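PDB 4LL6: myosin-4 from Saccharomyces cerevisiae, which works in the mRNA localization machinery that restricts certain proteins to the bud and daughter cell, joining ASH1 and other mRNAs through SHE3. Local coordinates for residues T207-N212 and R253-Q258; L211-F216 and I333-Q338; K178-L183 and I238-S243; E233-I238 and A262-Q267. The protein carries 1 engineered substitution. All blocks are in the same frame, centred on the assembly; numbering follows the deposited sequence.

Contact 1: T207-N212 and R253-Q258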
loop_
_atom_site.group_PDB
_atom_site.type_symbol
_atom_site.label_atom_id
_atom_site.label_comp_id
_atom_site.label_asym_id
_atom_site.label_seq_id
_atom_site.Cartn_x
_atom_site.Cartn_y
_atom_site.Cartn_z
ATOM N N THR A 207 4.143 -1.689 -2.853
ATOM C CA THR A 207 5.112 -2.415 -2.049
ATOM C C THR A 207 6.499 -1.894 -2.434
ATOM O O THR A 207 7.316 -1.612 -1.571
ATOM C CB THR A 207 5.017 -3.942 -2.299
ATOM O OG1 THR A 207 3.847 -4.454 -1.645
ATOM C CG2 THR A 207 6.275 -4.667 -1.785
ATOM N N LEU A 208 6.745 -1.761 -3.733
ATOM C CA LEU A 208 8.017 -1.258 -4.242
ATOM C C LEU A 208 8.232 0.192 -3.825
ATOM O O LEU A 208 9.364 0.583 -3.548
ATOM C CB LEU A 208 8.068 -1.374 -5.765
ATOM C CG LEU A 208 8.174 -2.829 -6.247
ATOM C CD1 LEU A 208 7.948 -2.914 -7.747
ATOM C CD2 LEU A 208 9.536 -3.376 -5.875
ATOM N N LYS A 209 7.155 0.979 -3.781
ATOM C CA LYS A 209 7.233 2.382 -3.361
ATOM C C LYS A 209 7.714 2.463 -1.919
ATOM O O LYS A 209 8.485 3.355 -1.560
ATOM C CB LYS A 209 5.872 3.077 -3.452
ATOM C CG LYS A 209 5.400 3.341 -4.857
ATOM C CD LYS A 209 4.193 4.260 -4.859
ATOM C CE LYS A 209 3.716 4.486 -6.282
ATOM N NZ LYS A 209 2.646 5.512 -6.377
ATOM N N TYR A 210 7.244 1.526 -1.095
ATOM C CA TYR A 210 7.646 1.485 0.295
ATOM C C TYR A 210 9.144 1.170 0.381
ATOM O O TYR A 210 9.897 1.852 1.090
ATOM C CB TYR A 210 6.856 0.421 1.046
ATOM C CG TYR A 210 7.313 0.278 2.475
ATOM C CD1 TYR A 210 6.827 1.129 3.469
ATOM C CD2 TYR A 210 8.291 -0.658 2.825
ATOM C CE1 TYR A 210 7.302 1.059 4.771
ATOM C CE2 TYR A 210 8.776 -0.739 4.128
ATOM C CZ TYR A 210 8.277 0.125 5.094
ATOM O OH TYR A 210 8.744 0.058 6.384
ATOM N N LEU A 211 9.567 0.140 -0.353
ATOM C CA LEU A 211 10.961 -0.275 -0.374
ATOM C C LEU A 211 11.874 0.850 -0.879
ATOM O O LEU A 211 13.004 0.998 -0.419
ATOM C CB LEU A 211 11.112 -1.528 -1.239
ATOM C CG LEU A 211 10.483 -2.791 -0.658
ATOM C CD1 LEU A 211 10.544 -3.884 -1.707
ATOM C CD2 LEU A 211 11.248 -3.229 0.590
ATOM N N ASN A 212 11.375 1.644 -1.819
ATOM C CA ASN A 212 12.120 2.781 -2.344
ATOM C C ASN A 212 12.465 3.691 -1.146
ATOM O O ASN A 212 13.627 4.032 -0.915
ATOM C CB ASN A 212 11.254 3.536 -3.355
ATOM C CG ASN A 212 11.886 4.830 -3.817
ATOM O OD1 ASN A 212 12.941 4.828 -4.432
ATOM N ND2 ASN A 212 11.237 5.947 -3.520
ATOM N N ARG A 253 10.669 -0.295 -12.050
ATOM C CA ARG A 253 11.679 0.668 -11.633
ATOM C C ARG A 253 11.256 2.101 -11.242
ATOM O O ARG A 253 11.819 2.671 -10.308
ATOM C CB ARG A 253 12.787 0.706 -12.686
ATOM C CG ARG A 253 13.460 -0.647 -12.839
ATOM C CD ARG A 253 14.556 -0.649 -13.879
ATOM N NE ARG A 253 15.112 -1.993 -14.054
ATOM C CZ ARG A 253 14.450 -3.025 -14.580
ATOM N NH1 ARG A 253 13.197 -2.880 -14.996
ATOM N NH2 ARG A 253 15.039 -4.212 -14.675
ATOM N N PRO A 254 10.277 2.705 -11.942
ATOM C CA PRO A 254 9.887 4.067 -11.553
ATOM C C PRO A 254 9.439 4.159 -10.089
ATOM O O PRO A 254 9.482 5.239 -9.492
ATOM C CB PRO A 254 8.756 4.391 -12.528
ATOM C CG PRO A 254 9.156 3.657 -13.745
ATOM C CD PRO A 254 9.608 2.311 -13.193
ATOM N N ASN A 255 8.996 3.037 -9.517
ATOM C CA ASN A 255 8.579 3.009 -8.109
ATOM C C ASN A 255 9.793 3.090 -7.171
ATOM O O ASN A 255 9.651 3.438 -6.001
ATOM C CB ASN A 255 7.814 1.722 -7.796
ATOM C CG ASN A 255 6.440 1.692 -8.417
ATOM O OD1 ASN A 255 5.603 2.547 -8.145
ATOM N ND2 ASN A 255 6.198 0.698 -9.251
ATOM N N LEU A 256 10.971 2.763 -7.707
ATOM C CA LEU A 256 12.239 2.762 -6.979
ATOM C C LEU A 256 13.187 3.836 -7.470
ATOM O O LEU A 256 14.407 3.706 -7.320
ATOM C CB LEU A 256 12.953 1.426 -7.170
ATOM C CG LEU A 256 12.160 0.226 -6.708
ATOM C CD1 LEU A 256 12.761 -1.022 -7.283
ATOM C CD2 LEU A 256 12.153 0.200 -5.198
ATOM N N ILE A 257 12.649 4.904 -8.030
ATOM C CA ILE A 257 13.518 5.928 -8.582
ATOM C C ILE A 257 14.538 6.623 -7.650
ATOM O O ILE A 257 15.637 6.941 -8.090
ATOM C CB ILE A 257 12.677 6.959 -9.369
ATOM C CG1 ILE A 257 13.558 7.601 -10.437
ATOM C CG2 ILE A 257 12.023 7.956 -8.430
ATOM C CD1 ILE A 257 14.084 6.581 -11.480
ATOM N N GLN A 258 14.214 6.831 -6.375
ATOM C CA GLN A 258 15.174 7.475 -5.470
ATOM C C GLN A 258 16.359 6.577 -5.124
ATOM O O GLN A 258 17.503 7.027 -5.138
ATOM C CB GLN A 258 14.507 7.941 -4.179
ATOM C CG GLN A 258 13.753 9.262 -4.300
ATOM C CD GLN A 258 12.518 9.139 -5.166
ATOM O OE1 GLN A 258 11.838 8.114 -5.138
ATOM N NE2 GLN A 258 12.212 10.184 -5.928
#
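Asn212 reaches from helix 197-221 to the start of helix 257-266, and its side chain is engaged along its whole length. CB rests on the backbone of the turn, 3.1 Å from Asn255 O. With CG anti to the backbone N (chi1 173°), the amide is carried past that carbonyl to the first turn of the other helix. There Asn212 OD1 accepts a weak, bent bond from Gln258 N at 3.1 Å and a second from Ile259 N. On the other branch, Asn212 ND2 gives a firmer bond to Gln258 OE1, 2.8 Å long with an angle of 149° at the hydrogen, arriving in the carbonyl plane on a lone pair. The two amide planes stand 67° apart, and the other branch of the glutamine amide, Gln258 NE2, bonds Ala285 O. Cutting this asparagine back to an alanine would probably leave the N-H groups of Gln258 and Ile259 without this acceptor and Gln258 OE1 without its donor. Leu256 CD2 lies against the backbone carbonyl Leu208 O (3.3 Å), while Leu208 CD2 and Leu256 CD1 make an apolar pair at 4.2 Å. Leu208 CB meets Asn255 CB at 3.7 Å. The extended chain of Lys209 passes Asn255, whose OD1 is 3.3 Å from Lys209 CE, while Asn255 ND2 bonds Asn205 OD1. The N-cap residue, Leu256, has no side-chain acceptor to offer; Asn212 OD1 meets N-H groups of the first turn much as an N-cap side chain would, within the DIL region of this helical globular tail domain.

Contact 2: L211-F216 and I333-Q338; sequences LNVMLF and IMLSAQ
Leu335 and Val213 face each other where an extended run of loop, 333-338, is laid across helix 197-221. The apolar contacts come first. Leu335 points its side chain at the helix, between Val213 and Phe216. Its CB lies 3.9 Å from Val213 CG2, and farther out its CD1 comes within 3.7 Å of Phe216 CB. Leu335 CG approaches the Phe216 ring obliquely, 3.6 Å from Phe216 CD2, the two side chains crossing at about a right angle. Val213 CG2 also meets the methyl of Ala337, 4.2 Å from Ala337 CB. The leucine's CD1 brushes the amide of Asn212 too, so one methyl touches both a ring and a polar group.

Contacts of carbon with the polar backbone make up the second kind. The two methyls of Val213 divide the strip between them: CG1 sits 3.5 Å from Leu335 O, and CG2 lies 3.7 Å from Ala337 N. On Phe216, CG is anti to the backbone N (chi1 -171°), which sends the ring out toward the loop; its CE2 edge then meets Ile333 O in the ring plane at 3.6 Å. That oxygen also accepts a hydrogen bond from Gln290 NE2.

Hydrogen bonds proper are supplied from beside the two segments, Asn217 OD1 receiving Leu335 N. The loop also touches helix 288-295, where Ile333 packs on Ala289 and Ala293 and Leu335 on Gln290, while Gln258 of helix 257-266 lies against both Leu335 and Phe216.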
loop_
_atom_site.group_PDB
_atom_site.type_symbol
_atom_site.label_atom_id
_atom_site.label_comp_id
_atom_site.label_asym_id
_atom_site.label_seq_id
_atom_site.Cartn_x
_atom_site.Cartn_y
_atom_site.Cartn_z
ATOM N N LEU A 211 9.567 0.140 -0.353
ATOM C CA LEU A 211 10.961 -0.275 -0.374
ATOM C C LEU A 211 11.874 0.850 -0.879
ATOM O O LEU A 211 13.004 0.998 -0.419
ATOM C CB LEU A 211 11.112 -1.528 -1.239
ATOM C CG LEU A 211 10.483 -2.791 -0.658
ATOM C CD1 LEU A 211 10.544 -3.884 -1.707
ATOM C CD2 LEU A 211 11.248 -3.229 0.590
ATOM N N ASN A 212 11.375 1.644 -1.819
ATOM C CA ASN A 212 12.120 2.781 -2.344
ATOM C C ASN A 212 12.465 3.691 -1.146
ATOM O O ASN A 212 13.627 4.032 -0.915
ATOM C CB ASN A 212 11.254 3.536 -3.355
ATOM C CG ASN A 212 11.886 4.830 -3.817
ATOM O OD1 ASN A 212 12.941 4.828 -4.432
ATOM N ND2 ASN A 212 11.237 5.947 -3.520
ATOM N N VAL A 213 11.440 4.057 -0.382
ATOM C CA VAL A 213 11.593 4.899 0.810
ATOM C C VAL A 213 12.547 4.264 1.838
ATOM O O VAL A 213 13.512 4.888 2.271
ATOM C CB VAL A 213 10.207 5.140 1.499
ATOM C CG1 VAL A 213 10.381 5.771 2.898
ATOM C CG2 VAL A 213 9.339 6.007 0.606
ATOM N N MET A 214 12.266 3.020 2.211
ATOM C CA MET A 214 13.080 2.308 3.181
ATOM C C MET A 214 14.541 2.177 2.756
ATOM O O MET A 214 15.456 2.444 3.543
ATOM C CB MET A 214 12.493 0.926 3.430
ATOM C CG MET A 214 13.143 0.198 4.576
ATOM S SD MET A 214 13.781 -1.398 4.065
ATOM C CE MET A 214 15.503 -0.967 3.644
ATOM N N LEU A 215 14.763 1.764 1.514
ATOM C CA LEU A 215 16.118 1.607 1.021
ATOM C C LEU A 215 16.821 2.948 0.968
ATOM O O LEU A 215 17.976 3.057 1.347
ATOM C CB LEU A 215 16.119 0.962 -0.371
ATOM C CG LEU A 215 15.668 -0.505 -0.392
ATOM C CD1 LEU A 215 15.571 -0.976 -1.827
ATOM C CD2 LEU A 215 16.648 -1.381 0.411
ATOM N N PHE A 216 16.118 3.981 0.523
ATOM C CA PHE A 216 16.748 5.291 0.413
ATOM C C PHE A 216 17.104 5.922 1.754
ATOM O O PHE A 216 18.187 6.502 1.910
ATOM C CB PHE A 216 15.881 6.264 -0.386
ATOM C CG PHE A 216 16.587 7.537 -0.698
ATOM C CD1 PHE A 216 17.634 7.549 -1.625
ATOM C CD2 PHE A 216 16.303 8.703 0.014
ATOM C CE1 PHE A 216 18.401 8.699 -1.835
ATOM C CE2 PHE A 216 17.063 9.862 -0.184
ATOM C CZ PHE A 216 18.117 9.857 -1.113
ATOM N N ILE A 333 15.508 15.631 3.213
ATOM C CA ILE A 333 16.338 14.525 2.753
ATOM C C ILE A 333 15.613 13.181 2.881
ATOM O O ILE A 333 15.572 12.411 1.930
ATOM C CB ILE A 333 17.673 14.470 3.530
ATOM C CG1 ILE A 333 18.540 15.671 3.140
ATOM C CG2 ILE A 333 18.401 13.160 3.235
ATOM C CD1 ILE A 333 19.826 15.786 3.935
ATOM N N MET A 334 15.031 12.911 4.047
ATOM C CA MET A 334 14.312 11.656 4.268
ATOM C C MET A 334 13.048 11.556 3.422
ATOM O O MET A 334 12.438 12.565 3.067
ATOM C CB MET A 334 13.918 11.498 5.743
ATOM C CG MET A 334 15.078 11.387 6.736
ATOM S SD MET A 334 16.140 9.936 6.514
ATOM C CE MET A 334 17.356 10.642 5.421
ATOM N N LEU A 335 12.658 10.322 3.117
ATOM C CA LEU A 335 11.464 10.061 2.332
ATOM C C LEU A 335 10.387 9.484 3.233
ATOM O O LEU A 335 10.670 8.972 4.315
ATOM C CB LEU A 335 11.743 9.047 1.216
ATOM C CG LEU A 335 12.756 9.354 0.109
ATOM C CD1 LEU A 335 12.780 8.164 -0.846
ATOM C CD2 LEU A 335 12.388 10.644 -0.631
ATOM N N SER A 336 9.150 9.578 2.766
ATOM C CA SER A 336 8.004 9.047 3.475
ATOM C C SER A 336 7.118 8.384 2.426
ATOM O O SER A 336 6.917 8.924 1.333
ATOM C CB SER A 336 7.229 10.168 4.164
ATOM O OG SER A 336 6.698 11.072 3.201
ATOM N N ALA A 337 6.610 7.203 2.753
ATOM C CA ALA A 337 5.731 6.484 1.847
ATOM C C ALA A 337 4.345 7.140 1.812
ATOM O O ALA A 337 3.768 7.470 2.848
ATOM C CB ALA A 337 5.608 5.036 2.287
ATOM N N GLN A 338 3.834 7.329 0.599
ATOM C CA GLN A 338 2.531 7.918 0.358
ATOM C C GLN A 338 1.967 7.147 -0.823
ATOM O O GLN A 338 2.671 6.918 -1.809
ATOM C CB GLN A 338 2.673 9.393 -0.006
ATOM C CG GLN A 338 3.543 10.171 0.958
ATOM C CD GLN A 338 2.848 11.391 1.522
ATOM O OE1 GLN A 338 3.395 12.092 2.376
ATOM N NE2 GLN A 338 1.635 11.653 1.049
#

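Contact 3: K178-L183 and I238-S243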
loop_
_atom_site.group_PDB
_atom_site.type_symbol
_atom_site.label_atom_id
_atom_site.label_comp_id
_atom_site.label_asym_id
_atom_site.label_seq_id
_atom_site.Cartn_x
_atom_site.Cartn_y
_atom_site.Cartn_z
ATOM N N LYS A 178 15.036 -16.465 0.137
ATOM C CA LYS A 178 14.032 -16.251 1.173
ATOM C C LYS A 178 13.073 -15.103 0.789
ATOM O O LYS A 178 11.867 -15.185 1.031
ATOM C CB LYS A 178 14.740 -15.941 2.492
ATOM C CG LYS A 178 13.827 -15.745 3.679
ATOM C CD LYS A 178 14.611 -15.225 4.873
ATOM C CE LYS A 178 13.693 -14.849 6.029
ATOM N NZ LYS A 178 14.455 -14.239 7.157
ATOM N N LEU A 179 13.614 -14.039 0.190
ATOM C CA LEU A 179 12.808 -12.895 -0.238
ATOM C C LEU A 179 11.799 -13.331 -1.285
ATOM O O LEU A 179 10.605 -13.060 -1.154
ATOM C CB LEU A 179 13.683 -11.793 -0.840
ATOM C CG LEU A 179 12.897 -10.756 -1.649
ATOM C CD1 LEU A 179 12.080 -9.897 -0.697
ATOM C CD2 LEU A 179 13.828 -9.895 -2.473
ATOM N N PHE A 180 12.283 -13.990 -2.334
ATOM C CA PHE A 180 11.406 -14.468 -3.391
ATOM C C PHE A 180 10.344 -15.412 -2.821
ATOM O O PHE A 180 9.205 -15.434 -3.285
ATOM C CB PHE A 180 12.214 -15.173 -4.488
ATOM C CG PHE A 180 13.158 -14.267 -5.216
ATOM C CD1 PHE A 180 12.702 -13.091 -5.799
ATOM C CD2 PHE A 180 14.505 -14.581 -5.311
ATOM C CE1 PHE A 180 13.576 -12.228 -6.473
ATOM C CE2 PHE A 180 15.390 -13.731 -5.980
ATOM C CZ PHE A 180 14.920 -12.546 -6.564
ATOM N N THR A 181 10.707 -16.168 -1.792
ATOM C CA THR A 181 9.760 -17.092 -1.176
ATOM C C THR A 181 8.734 -16.341 -0.310
ATOM O O THR A 181 7.645 -16.842 -0.027
ATOM C CB THR A 181 10.505 -18.175 -0.340
ATOM O OG1 THR A 181 11.470 -18.832 -1.173
ATOM C CG2 THR A 181 9.537 -19.226 0.167
ATOM N N PHE A 182 9.086 -15.132 0.104
ATOM C CA PHE A 182 8.179 -14.313 0.892
ATOM C C PHE A 182 7.190 -13.686 -0.085
ATOM O O PHE A 182 5.992 -13.646 0.165
ATOM C CB PHE A 182 8.947 -13.210 1.601
ATOM C CG PHE A 182 8.080 -12.078 2.047
ATOM C CD1 PHE A 182 7.259 -12.211 3.164
ATOM C CD2 PHE A 182 8.043 -10.893 1.317
ATOM C CE1 PHE A 182 6.404 -11.176 3.550
ATOM C CE2 PHE A 182 7.198 -9.854 1.688
ATOM C CZ PHE A 182 6.374 -9.995 2.808
ATOM N N LEU A 183 7.719 -13.193 -1.200
ATOM C CA LEU A 183 6.916 -12.568 -2.243
ATOM C C LEU A 183 5.939 -13.571 -2.852
ATOM O O LEU A 183 4.818 -13.207 -3.206
ATOM C CB LEU A 183 7.819 -11.995 -3.344
ATOM C CG LEU A 183 8.196 -10.508 -3.301
ATOM C CD1 LEU A 183 8.264 -10.035 -1.867
ATOM C CD2 LEU A 183 9.534 -10.276 -4.031
ATOM N N ILE A 238 19.394 -4.694 -6.554
ATOM C CA ILE A 238 18.121 -4.077 -6.885
ATOM C C ILE A 238 17.531 -4.813 -8.071
ATOM O O ILE A 238 16.322 -5.074 -8.106
ATOM C CB ILE A 238 18.293 -2.589 -7.234
ATOM C CG1 ILE A 238 18.731 -1.843 -5.975
ATOM C CG2 ILE A 238 16.990 -2.010 -7.846
ATOM C CD1 ILE A 238 18.966 -0.361 -6.190
ATOM N N GLU A 239 18.380 -5.156 -9.037
ATOM C CA GLU A 239 17.907 -5.890 -10.198
ATOM C C GLU A 239 17.418 -7.267 -9.764
ATOM O O GLU A 239 16.356 -7.719 -10.185
ATOM C CB GLU A 239 19.004 -6.005 -11.255
ATOM C CG GLU A 239 19.124 -4.754 -12.114
ATOM C CD GLU A 239 17.770 -4.257 -12.628
ATOM O OE1 GLU A 239 17.053 -5.043 -13.287
ATOM O OE2 GLU A 239 17.422 -3.079 -12.375
ATOM N N ARG A 240 18.172 -7.921 -8.894
ATOM C CA ARG A 240 17.778 -9.229 -8.414
ATOM C C ARG A 240 16.358 -9.164 -7.821
ATOM O O ARG A 240 15.505 -10.029 -8.084
ATOM C CB ARG A 240 18.769 -9.715 -7.352
ATOM C CG ARG A 240 18.624 -11.192 -7.013
ATOM C CD ARG A 240 19.530 -12.049 -7.872
ATOM N NE ARG A 240 20.809 -12.306 -7.213
ATOM C CZ ARG A 240 20.955 -13.091 -6.147
ATOM N NH1 ARG A 240 19.899 -13.696 -5.621
ATOM N NH2 ARG A 240 22.155 -13.282 -5.611
ATOM N N LEU A 241 16.106 -8.138 -7.017
ATOM C CA LEU A 241 14.799 -7.963 -6.387
ATOM C C LEU A 241 13.718 -7.545 -7.399
ATOM O O LEU A 241 12.600 -8.048 -7.372
ATOM C CB LEU A 241 14.930 -6.929 -5.262
ATOM C CG LEU A 241 13.699 -6.309 -4.605
ATOM C CD1 LEU A 241 14.040 -5.963 -3.161
ATOM C CD2 LEU A 241 13.253 -5.079 -5.379
ATOM N N VAL A 242 14.064 -6.633 -8.298
ATOM C CA VAL A 242 13.129 -6.163 -9.298
ATOM C C VAL A 242 12.752 -7.254 -10.298
ATOM O O VAL A 242 11.677 -7.202 -10.891
ATOM C CB VAL A 242 13.704 -4.942 -10.056
ATOM C CG1 VAL A 242 12.892 -4.644 -11.297
ATOM C CG2 VAL A 242 13.695 -3.736 -9.152
ATOM N N SER A 243 13.618 -8.248 -10.471
ATOM C CA SER A 243 13.346 -9.322 -11.417
ATOM C C SER A 243 12.040 -10.029 -11.076
ATOM O O SER A 243 11.219 -10.276 -11.962
ATOM C CB SER A 243 14.505 -10.334 -11.461
ATOM O OG SER A 243 14.456 -11.215 -10.359
#
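Leu179, the first residue of 178-183 to touch the other helix, does so with a single methyl: CD2 meets Leu241 CD1 at 4.0 Å, the two leucines crossing at about a right angle. Placing CG anti to the backbone N (chi1 164°) turns this branch toward helix 228-245, and both side chains are buried.

Next comes Phe180, which spans most of the distance between the backbones. Its ring arrives edge-on, and Arg240 O lies in the ring plane, 3.0 Å from Phe180 CZ and 3.3 Å from Phe180 CE1. The slightly positive C-H rim of the ring thus faces a carbonyl oxygen, a weakly polar contact. The oxygen has another partner in its own helix, since Ser243 OG donates to Arg240 O at 2.8 Å, tilted 32° from the carbonyl plane. That hydroxyl also sits 4.0 Å from Phe180 CZ, and Arg240 CG lies 4.0 Å from the same CZ.

Over these segments the helices run in nearly the same sense, their directions 27° apart, an arrangement open to them because helix 197-221 intervenes in the chain; both belong to the helical globular tail of the myosin. The segment axes come no closer than 10.7 Å, a separation bridged by large side chains. Shortening Phe180 to a serine is likely to leave Arg240 O and Arg240 CG without the ring edge.

Arg240, bent at chi2 and chi3, reaches back to helix 173-192, with a salt bridge to Asp173 and a cation-pi contact with Phe176. Farther along, Leu183 points toward helix 228-245 and packs on Trp244 and Phe245, one turn beyond Leu241.

Contact 4: E233-I238 and A262-Q267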
loop_
_atom_site.group_PDB
_atom_site.type_symbol
_atom_site.label_atom_id
_atom_site.label_comp_id
_atom_site.label_asym_id
_atom_site.label_seq_id
_atom_site.Cartn_x
_atom_site.Cartn_y
_atom_site.Cartn_z
ATOM N N GLU A 233 27.513 -3.123 -6.861
ATOM C CA GLU A 233 26.989 -4.173 -5.992
ATOM C C GLU A 233 25.516 -3.964 -5.628
ATOM O O GLU A 233 24.720 -4.897 -5.702
ATOM C CB GLU A 233 27.812 -4.233 -4.708
ATOM C CG GLU A 233 29.301 -4.451 -4.940
ATOM C CD GLU A 233 29.669 -5.918 -5.053
ATOM O OE1 GLU A 233 29.109 -6.603 -5.937
ATOM O OE2 GLU A 233 30.517 -6.382 -4.255
ATOM N N VAL A 234 25.165 -2.743 -5.225
ATOM C CA VAL A 234 23.790 -2.432 -4.828
ATOM C C VAL A 234 22.869 -2.540 -6.029
ATOM O O VAL A 234 21.785 -3.107 -5.938
ATOM C CB VAL A 234 23.667 -1.000 -4.180
ATOM C CG1 VAL A 234 22.215 -0.586 -4.083
ATOM C CG2 VAL A 234 24.252 -1.013 -2.777
ATOM N N ASP A 235 23.310 -2.003 -7.156
ATOM C CA ASP A 235 22.527 -2.075 -8.377
ATOM C C ASP A 235 22.234 -3.545 -8.709
ATOM O O ASP A 235 21.117 -3.915 -9.086
ATOM C CB ASP A 235 23.299 -1.453 -9.533
ATOM C CG ASP A 235 22.623 -1.681 -10.867
ATOM O OD1 ASP A 235 21.657 -0.947 -11.175
ATOM O OD2 ASP A 235 23.048 -2.608 -11.597
ATOM N N ARG A 236 23.248 -4.379 -8.556
ATOM C CA ARG A 236 23.108 -5.783 -8.851
ATOM C C ARG A 236 22.042 -6.435 -7.982
ATOM O O ARG A 236 21.388 -7.394 -8.400
ATOM C CB ARG A 236 24.456 -6.481 -8.668
ATOM C CG ARG A 236 24.393 -8.000 -8.712
ATOM C CD ARG A 236 25.770 -8.597 -8.548
ATOM N NE ARG A 236 26.606 -8.352 -9.718
ATOM C CZ ARG A 236 27.768 -7.704 -9.687
ATOM N NH1 ARG A 236 28.236 -7.222 -8.537
ATOM N NH2 ARG A 236 28.473 -7.554 -10.807
ATOM N N ASN A 237 21.858 -5.917 -6.775
ATOM C CA ASN A 237 20.865 -6.483 -5.879
ATOM C C ASN A 237 19.478 -5.971 -6.198
ATOM O O ASN A 237 18.509 -6.715 -6.114
ATOM C CB ASN A 237 21.217 -6.159 -4.434
ATOM C CG ASN A 237 22.558 -6.694 -4.054
ATOM O OD1 ASN A 237 23.008 -7.684 -4.625
ATOM N ND2 ASN A 237 23.206 -6.064 -3.083
ATOM N N ILE A 238 19.394 -4.694 -6.554
ATOM C CA ILE A 238 18.121 -4.077 -6.885
ATOM C C ILE A 238 17.531 -4.813 -8.071
ATOM O O ILE A 238 16.322 -5.074 -8.106
ATOM C CB ILE A 238 18.293 -2.589 -7.234
ATOM C CG1 ILE A 238 18.731 -1.843 -5.975
ATOM C CG2 ILE A 238 16.990 -2.010 -7.846
ATOM C CD1 ILE A 238 18.966 -0.361 -6.190
ATOM N N ALA A 262 20.090 7.427 -6.756
ATOM C CA ALA A 262 21.110 7.510 -5.725
ATOM C C ALA A 262 22.279 6.583 -6.065
ATOM O O ALA A 262 23.431 6.967 -5.962
ATOM C CB ALA A 262 20.512 7.122 -4.392
ATOM N N VAL A 263 21.962 5.367 -6.484
ATOM C CA VAL A 263 22.961 4.370 -6.834
ATOM C C VAL A 263 23.684 4.654 -8.157
ATOM O O VAL A 263 24.885 4.364 -8.285
ATOM C CB VAL A 263 22.303 2.950 -6.825
ATOM C CG1 VAL A 263 23.068 1.964 -7.689
ATOM C CG2 VAL A 263 22.276 2.441 -5.394
ATOM N N LYS A 264 22.971 5.234 -9.127
ATOM C CA LYS A 264 23.566 5.563 -10.425
ATOM C C LYS A 264 24.555 6.707 -10.235
ATOM O O LYS A 264 25.585 6.775 -10.911
ATOM C CB LYS A 264 22.493 5.977 -11.446
ATOM C CG LYS A 264 21.526 4.850 -11.876
ATOM C CD LYS A 264 22.253 3.712 -12.590
ATOM C CE LYS A 264 21.357 2.490 -12.812
ATOM N NZ LYS A 264 22.107 1.311 -13.361
ATOM N N ILE A 265 24.242 7.599 -9.301
ATOM C CA ILE A 265 25.106 8.734 -9.012
ATOM C C ILE A 265 26.480 8.263 -8.541
ATOM O O ILE A 265 27.493 8.835 -8.936
ATOM C CB ILE A 265 24.496 9.642 -7.928
ATOM C CG1 ILE A 265 23.405 10.509 -8.537
ATOM C CG2 ILE A 265 25.572 10.499 -7.276
ATOM C CD1 ILE A 265 22.798 11.471 -7.537
ATOM N N LEU A 266 26.509 7.222 -7.708
ATOM C CA LEU A 266 27.766 6.683 -7.177
ATOM C C LEU A 266 28.726 6.241 -8.272
ATOM O O LEU A 266 29.941 6.396 -8.153
ATOM C CB LEU A 266 27.483 5.523 -6.216
ATOM C CG LEU A 266 26.826 5.933 -4.898
ATOM C CD1 LEU A 266 26.668 4.709 -4.020
ATOM C CD2 LEU A 266 27.669 6.982 -4.192
ATOM N N GLN A 267 28.174 5.667 -9.333
ATOM C CA GLN A 267 28.981 5.257 -10.472
ATOM C C GLN A 267 29.159 6.572 -11.225
ATOM O O GLN A 267 28.616 6.761 -12.311
ATOM C CB GLN A 267 28.205 4.235 -11.288
ATOM C CG GLN A 267 28.090 2.930 -10.555
ATOM C CD GLN A 267 26.783 2.209 -10.789
ATOM O OE1 GLN A 267 26.677 1.009 -10.539
ATOM N NE2 GLN A 267 25.773 2.935 -11.250
#
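Val234 and Val263 press together at the tight side of this contact, where Val234 CG1 and Val263 CG2 are only 3.3 Å apart, closer than carbons usually pack. The CG2 branch of Val263 faces Val234 and, more loosely, Ile238 CD1 at 4.4 Å. Its other methyl, CG1, turns to Asp235 and rests 3.9 Å from Asp235 CB, so a single valine touches three residues of helix 228-245.

Toward solvent the chemistry changes to charge. Lys264, an exposed residue, bends at chi2 and brings NZ to within 3.2 Å of Asp235 OD1, a salt bridge. The ammonium comes from above the carboxylate, 58° out of its plane, which suggests an electrostatic attraction with little directional demand. Glu233 and Arg236 form a second ion pair within their own helix.

The two helices follow one another in the chain and, over these segments, run roughly antiparallel, 145° between directions, with a closest approach of the axes of 9.8 Å. Phe168, from a loop, packs on Val234, while beyond Val263 its helix is backed by others: Ala262 touches Phe216 and Leu219 of helix 197-221, and Leu266 meets Ile294 of helix 288-295.

In the fold
Helix 197-221 serves contacts 1 and 2, helix 228-245 serves contacts 3 and 4, and helix 257-266 joins contact 1 to contact 4. Contacts 1 and 2 lie nearest the chain's centre, their own centres about 12 and 13 Å from it, and share Asn212; contact 4 is the most peripheral at about 25 Å. All four are partly buried, yet their chemistry differs: amide hydrogen bonds at a helix start in contact 1, loop-on-helix apolar packing in contact 2, a ring edge on a carbonyl in contact 3, and valines beside a surface salt bridge in contact 4. Leu256 packs on Val242 between contacts 1 and 3, and Phe216 meets Ala262 between contacts 2 and 4.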